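Long-range contact in uncharacterized protein Atu2452 (PDB 2R8B), which is of unknown function but has an alpha/beta-hydrolase fold of the dienelactone hydrolase family and is probably a serine hydrolase: residues P45-A57 with A123-H137. Sequence-based numbering, arbitrary orientation.
Sequences PMTKDSYFHKSRA and ATGKMADFIKANREH
K48 and F130 bring the backbones closest, 4.9 Å between their CA atoms, where a type I beta turn from T47 to S50 rests on helix 117-138 ahead of strand 53-56, an outermost strand of the alpha/beta-hydrolase sheet. An aromatic cluster of Y51, F130 and H53 lies between the helix and the chain leading into the strand. With CG anti to the backbone N (chi1 179°), the F130 ring is carried out between Y51 and H53. It receives the edge of Y51 on one face in a T-shaped stack, Y51 CD2 3.6 Å from F130 CG, and directs its own edge at the face of H53, the planes meeting at 84°. The tyrosine ring is clasped from both faces: K126 CE lies 3.6 Å from its centroid, a CH-pi contact joined by a cation-pi interaction from NZ, which also bonds weakly to S50 O, while the selenomethionine methyl CE of M127 packs against the other. H53 ND1 donates in its ring plane to Y51 O, which fixes the imidazole's rotation. N134 ND2, over the F130 face opposite Y51, bonds F130 O within the helix and, weakly, K48 O across the contact. Farther along, K48 CE and NZ lie over one face of the H137 imidazole, CE 4.3 Å from the ring centroid.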
loop_
_atom_site.group_PDB
_atom_site.type_symbol
_atom_site.label_atom_id
_atom_site.label_comp_id
_atom_site.label_asym_id
_atom_site.label_seq_id
_atom_site.Cartn_x
_atom_site.Cartn_y
_atom_site.Cartn_z
ATOM N N PRO A 45 15.689 18.636 -1.342
ATOM C CA PRO A 45 14.542 18.169 -0.533
ATOM C C PRO A 45 14.763 18.239 0.998
ATOM O O PRO A 45 15.842 18.659 1.457
ATOM C CB PRO A 45 14.351 16.724 -1.013
ATOM C CG PRO A 45 14.773 16.781 -2.522
ATOM C CD PRO A 45 15.674 18.039 -2.694
HETATM N N MSE A 46 13.719 17.901 1.758
HETATM C CA MSE A 46 13.798 17.653 3.200
HETATM C C MSE A 46 13.284 16.226 3.364
HETATM O O MSE A 46 12.965 15.590 2.362
HETATM C CB MSE A 46 12.940 18.648 3.965
HETATM C CG MSE A 46 13.200 18.620 5.452
HETATM SE SE MSE A 46 12.308 20.076 6.467
HETATM C CE MSE A 46 13.673 21.566 6.414
ATOM N N THR A 47 13.189 15.695 4.578
ATOM C CA THR A 47 13.007 14.226 4.690
ATOM C C THR A 47 11.574 13.640 4.551
ATOM O O THR A 47 11.374 12.620 3.880
ATOM C CB THR A 47 13.820 13.613 5.873
ATOM O OG1 THR A 47 13.359 12.272 6.118
ATOM C CG2 THR A 47 13.805 14.572 7.196
ATOM N N LYS A 48 10.596 14.284 5.179
ATOM C CA LYS A 48 9.165 14.035 4.941
ATOM C C LYS A 48 8.684 14.534 3.578
ATOM O O LYS A 48 7.604 14.193 3.121
ATOM C CB LYS A 48 8.365 14.789 5.986
ATOM C CG LYS A 48 8.902 16.182 6.260
ATOM C CD LYS A 48 7.774 17.175 6.289
ATOM C CE LYS A 48 8.266 18.555 6.648
ATOM N NZ LYS A 48 7.132 19.479 6.504
ATOM N N ASP A 49 9.474 15.403 2.967
ATOM C CA ASP A 49 9.237 15.867 1.615
ATOM C C ASP A 49 9.938 14.998 0.580
ATOM O O ASP A 49 10.157 15.459 -0.547
ATOM C CB ASP A 49 9.802 17.266 1.474
ATOM C CG ASP A 49 9.081 18.251 2.320
ATOM O OD1 ASP A 49 7.877 17.985 2.530
ATOM O OD2 ASP A 49 9.704 19.261 2.763
ATOM N N SER A 50 10.315 13.768 0.948
ATOM C CA SER A 50 11.242 13.007 0.096
ATOM C C SER A 50 10.606 12.564 -1.225
ATOM O O SER A 50 11.285 12.428 -2.224
ATOM C CB SER A 50 11.979 11.873 0.851
ATOM O OG SER A 50 11.151 10.773 1.240
ATOM N N TYR A 51 9.298 12.355 -1.229
ATOM C CA TYR A 51 8.563 12.200 -2.466
ATOM C C TYR A 51 7.794 13.485 -2.634
ATOM O O TYR A 51 7.395 14.131 -1.641
ATOM C CB TYR A 51 7.547 11.055 -2.383
ATOM C CG TYR A 51 8.117 9.643 -2.253
ATOM C CD1 TYR A 51 8.489 8.899 -3.380
ATOM C CD2 TYR A 51 8.241 9.041 -1.001
ATOM C CE1 TYR A 51 8.990 7.604 -3.254
ATOM C CE2 TYR A 51 8.744 7.765 -0.861
ATOM C CZ TYR A 51 9.119 7.045 -1.988
ATOM O OH TYR A 51 9.625 5.775 -1.813
ATOM N N PHE A 52 7.591 13.853 -3.889
ATOM C CA PHE A 52 6.587 14.828 -4.241
ATOM C C PHE A 52 5.250 14.218 -3.900
ATOM O O PHE A 52 5.018 13.058 -4.150
ATOM C CB PHE A 52 6.631 15.130 -5.737
ATOM C CG PHE A 52 5.751 16.280 -6.125
ATOM C CD1 PHE A 52 6.189 17.611 -5.925
ATOM C CD2 PHE A 52 4.452 16.051 -6.620
ATOM C CE1 PHE A 52 5.364 18.693 -6.240
ATOM C CE2 PHE A 52 3.617 17.138 -6.952
ATOM C CZ PHE A 52 4.080 18.463 -6.756
ATOM N N HIS A 53 4.352 14.976 -3.308
ATOM C CA HIS A 53 3.100 14.351 -2.891
ATOM C C HIS A 53 1.996 15.365 -2.660
ATOM O O HIS A 53 2.274 16.531 -2.436
ATOM C CB HIS A 53 3.328 13.514 -1.623
ATOM C CG HIS A 53 3.765 14.307 -0.426
ATOM N ND1 HIS A 53 5.074 14.668 -0.210
ATOM C CD2 HIS A 53 3.068 14.772 0.643
ATOM C CE1 HIS A 53 5.163 15.339 0.929
ATOM N NE2 HIS A 53 3.960 15.419 1.464
ATOM N N LYS A 54 0.745 14.927 -2.723
ATOM C CA LYS A 54 -0.328 15.709 -2.110
ATOM C C LYS A 54 -0.407 15.433 -0.584
ATOM O O LYS A 54 -0.053 14.328 -0.126
ATOM C CB LYS A 54 -1.667 15.396 -2.781
ATOM C CG LYS A 54 -1.916 16.157 -4.063
ATOM C CD LYS A 54 -3.272 16.900 -4.045
ATOM C CE LYS A 54 -3.499 17.671 -5.354
ATOM N NZ LYS A 54 -2.793 18.978 -5.333
ATOM N N SER A 55 -0.876 16.418 0.196
ATOM C CA SER A 55 -1.198 16.192 1.616
ATOM C C SER A 55 -2.418 16.954 2.126
ATOM O O SER A 55 -2.702 18.064 1.687
ATOM C CB SER A 55 0.007 16.482 2.511
ATOM O OG SER A 55 0.565 17.743 2.208
ATOM N N ARG A 56 -3.121 16.362 3.087
ATOM C CA ARG A 56 -4.229 17.043 3.772
ATOM C C ARG A 56 -4.030 16.802 5.264
ATOM O O ARG A 56 -4.200 15.671 5.739
ATOM C CB ARG A 56 -5.566 16.476 3.283
ATOM C CG ARG A 56 -6.763 17.342 3.484
ATOM C CD ARG A 56 -7.598 16.925 4.674
ATOM N NE ARG A 56 -8.237 15.626 4.495
ATOM C CZ ARG A 56 -9.040 15.057 5.399
ATOM N NH1 ARG A 56 -9.320 15.720 6.539
ATOM N NH2 ARG A 56 -9.560 13.832 5.177
ATOM N N ALA A 57 -3.591 17.841 5.973
ATOM C CA ALA A 57 -3.328 17.786 7.413
ATOM C C ALA A 57 -4.570 17.344 8.179
ATOM O O ALA A 57 -5.632 17.938 8.051
ATOM C CB ALA A 57 -2.840 19.148 7.938
ATOM N N ALA A 123 13.558 1.656 -2.341
ATOM C CA ALA A 123 12.280 2.371 -2.324
ATOM C C ALA A 123 11.507 2.073 -1.054
ATOM O O ALA A 123 10.762 2.912 -0.518
ATOM C CB ALA A 123 11.451 1.990 -3.522
ATOM N N THR A 124 11.695 0.850 -0.578
ATOM C CA THR A 124 11.086 0.405 0.667
ATOM C C THR A 124 11.671 1.216 1.803
ATOM O O THR A 124 10.920 1.741 2.621
ATOM C CB THR A 124 11.260 -1.107 0.834
ATOM O OG1 THR A 124 10.530 -1.740 -0.217
ATOM C CG2 THR A 124 10.732 -1.588 2.173
ATOM N N GLY A 125 12.993 1.366 1.807
ATOM C CA GLY A 125 13.681 2.213 2.761
ATOM C C GLY A 125 13.292 3.667 2.680
ATOM O O GLY A 125 13.231 4.324 3.708
ATOM N N LYS A 126 13.012 4.172 1.474
ATOM C CA LYS A 126 12.570 5.571 1.289
ATOM C C LYS A 126 11.155 5.774 1.831
ATOM O O LYS A 126 10.949 6.627 2.685
ATOM C CB LYS A 126 12.659 5.975 -0.184
ATOM C CG LYS A 126 12.492 7.454 -0.489
ATOM C CD LYS A 126 12.968 7.807 -1.911
ATOM C CE LYS A 126 12.168 8.992 -2.492
ATOM N NZ LYS A 126 12.830 9.704 -3.636
HETATM N N MSE A 127 10.193 4.971 1.360
HETATM C CA MSE A 127 8.833 4.939 1.916
HETATM C C MSE A 127 8.738 4.883 3.432
HETATM O O MSE A 127 8.053 5.720 4.049
HETATM C CB MSE A 127 8.092 3.733 1.422
HETATM C CG MSE A 127 7.172 4.030 0.355
HETATM SE SE MSE A 127 5.773 5.295 0.775
HETATM C CE MSE A 127 5.775 5.980 -1.066
ATOM N N ALA A 128 9.382 3.884 4.033
ATOM C CA ALA A 128 9.397 3.774 5.475
ATOM C C ALA A 128 9.741 5.133 6.106
ATOM O O ALA A 128 8.997 5.634 6.942
ATOM C CB ALA A 128 10.390 2.746 5.896
ATOM N N ASP A 129 10.856 5.728 5.681
ATOM C CA ASP A 129 11.344 6.963 6.270
ATOM C C ASP A 129 10.351 8.097 6.126
ATOM O O ASP A 129 10.051 8.799 7.110
ATOM C CB ASP A 129 12.679 7.341 5.639
ATOM C CG ASP A 129 13.801 6.473 6.142
ATOM O OD1 ASP A 129 13.633 5.956 7.271
ATOM O OD2 ASP A 129 14.828 6.297 5.431
ATOM N N PHE A 130 9.864 8.241 4.891
ATOM C CA PHE A 130 8.867 9.192 4.481
ATOM C C PHE A 130 7.673 9.047 5.408
ATOM O O PHE A 130 7.268 10.000 6.052
ATOM C CB PHE A 130 8.504 8.867 3.034
ATOM C CG PHE A 130 7.440 9.743 2.435
ATOM C CD1 PHE A 130 7.730 11.029 1.999
ATOM C CD2 PHE A 130 6.166 9.256 2.226
ATOM C CE1 PHE A 130 6.750 11.839 1.409
ATOM C CE2 PHE A 130 5.190 10.059 1.630
ATOM C CZ PHE A 130 5.488 11.352 1.237
ATOM N N ILE A 131 7.140 7.846 5.535
ATOM C CA ILE A 131 6.037 7.629 6.469
ATOM C C ILE A 131 6.386 7.997 7.942
ATOM O O ILE A 131 5.706 8.828 8.516
ATOM C CB ILE A 131 5.418 6.201 6.291
ATOM C CG1 ILE A 131 4.702 6.116 4.939
ATOM C CG2 ILE A 131 4.421 5.886 7.418
ATOM C CD1 ILE A 131 4.552 4.737 4.404
ATOM N N LYS A 132 7.427 7.421 8.543
ATOM C CA LYS A 132 7.868 7.806 9.907
ATOM C C LYS A 132 8.018 9.335 10.103
ATOM O O LYS A 132 7.696 9.887 11.180
ATOM C CB LYS A 132 9.211 7.152 10.275
ATOM C CG LYS A 132 9.161 5.644 10.563
ATOM C CD LYS A 132 10.409 4.936 10.001
ATOM C CE LYS A 132 10.569 3.496 10.515
ATOM N NZ LYS A 132 11.290 3.498 11.835
ATOM N N ALA A 133 8.549 9.994 9.066
ATOM C CA ALA A 133 8.876 11.416 9.129
ATOM C C ALA A 133 7.595 12.250 9.131
ATOM O O ALA A 133 7.524 13.246 9.829
ATOM C CB ALA A 133 9.829 11.826 7.979
ATOM N N ASN A 134 6.572 11.815 8.393
ATOM C CA ASN A 134 5.274 12.518 8.388
ATOM C C ASN A 134 4.436 12.246 9.619
ATOM O O ASN A 134 3.753 13.140 10.092
ATOM C CB ASN A 134 4.470 12.198 7.131
ATOM C CG ASN A 134 5.013 12.891 5.921
ATOM O OD1 ASN A 134 4.713 14.037 5.649
ATOM N ND2 ASN A 134 5.827 12.196 5.187
ATOM N N ARG A 135 4.442 11.001 10.085
ATOM C CA ARG A 135 4.040 10.665 11.442
ATOM C C ARG A 135 4.511 11.774 12.423
ATOM O O ARG A 135 3.704 12.394 13.077
ATOM C CB ARG A 135 4.689 9.334 11.800
ATOM C CG ARG A 135 4.241 8.721 13.086
ATOM C CD ARG A 135 3.009 7.944 12.772
ATOM N NE ARG A 135 2.723 6.768 13.616
ATOM C CZ ARG A 135 3.552 5.798 14.028
ATOM N NH1 ARG A 135 4.870 5.757 13.716
ATOM N NH2 ARG A 135 3.011 4.829 14.778
ATOM N N GLU A 136 5.806 12.052 12.505
ATOM C CA GLU A 136 6.296 13.131 13.371
ATOM C C GLU A 136 5.605 14.437 13.033
ATOM O O GLU A 136 4.949 15.021 13.876
ATOM C CB GLU A 136 7.813 13.322 13.233
ATOM C CG GLU A 136 8.704 12.154 13.798
ATOM C CD GLU A 136 9.316 12.442 15.232
ATOM O OE1 GLU A 136 9.866 11.468 15.851
ATOM O OE2 GLU A 136 9.251 13.630 15.717
ATOM N N HIS A 137 5.728 14.870 11.783
ATOM C CA HIS A 137 5.309 16.194 11.400
ATOM C C HIS A 137 3.874 16.515 11.785
ATOM O O HIS A 137 3.630 17.522 12.460
ATOM C CB HIS A 137 5.542 16.452 9.923
ATOM C CG HIS A 137 5.164 17.833 9.510
ATOM N ND1 HIS A 137 4.330 18.092 8.436
ATOM C CD2 HIS A 137 5.458 19.037 10.061
ATOM C CE1 HIS A 137 4.144 19.402 8.335
ATOM N NE2 HIS A 137 4.798 19.990 9.321
#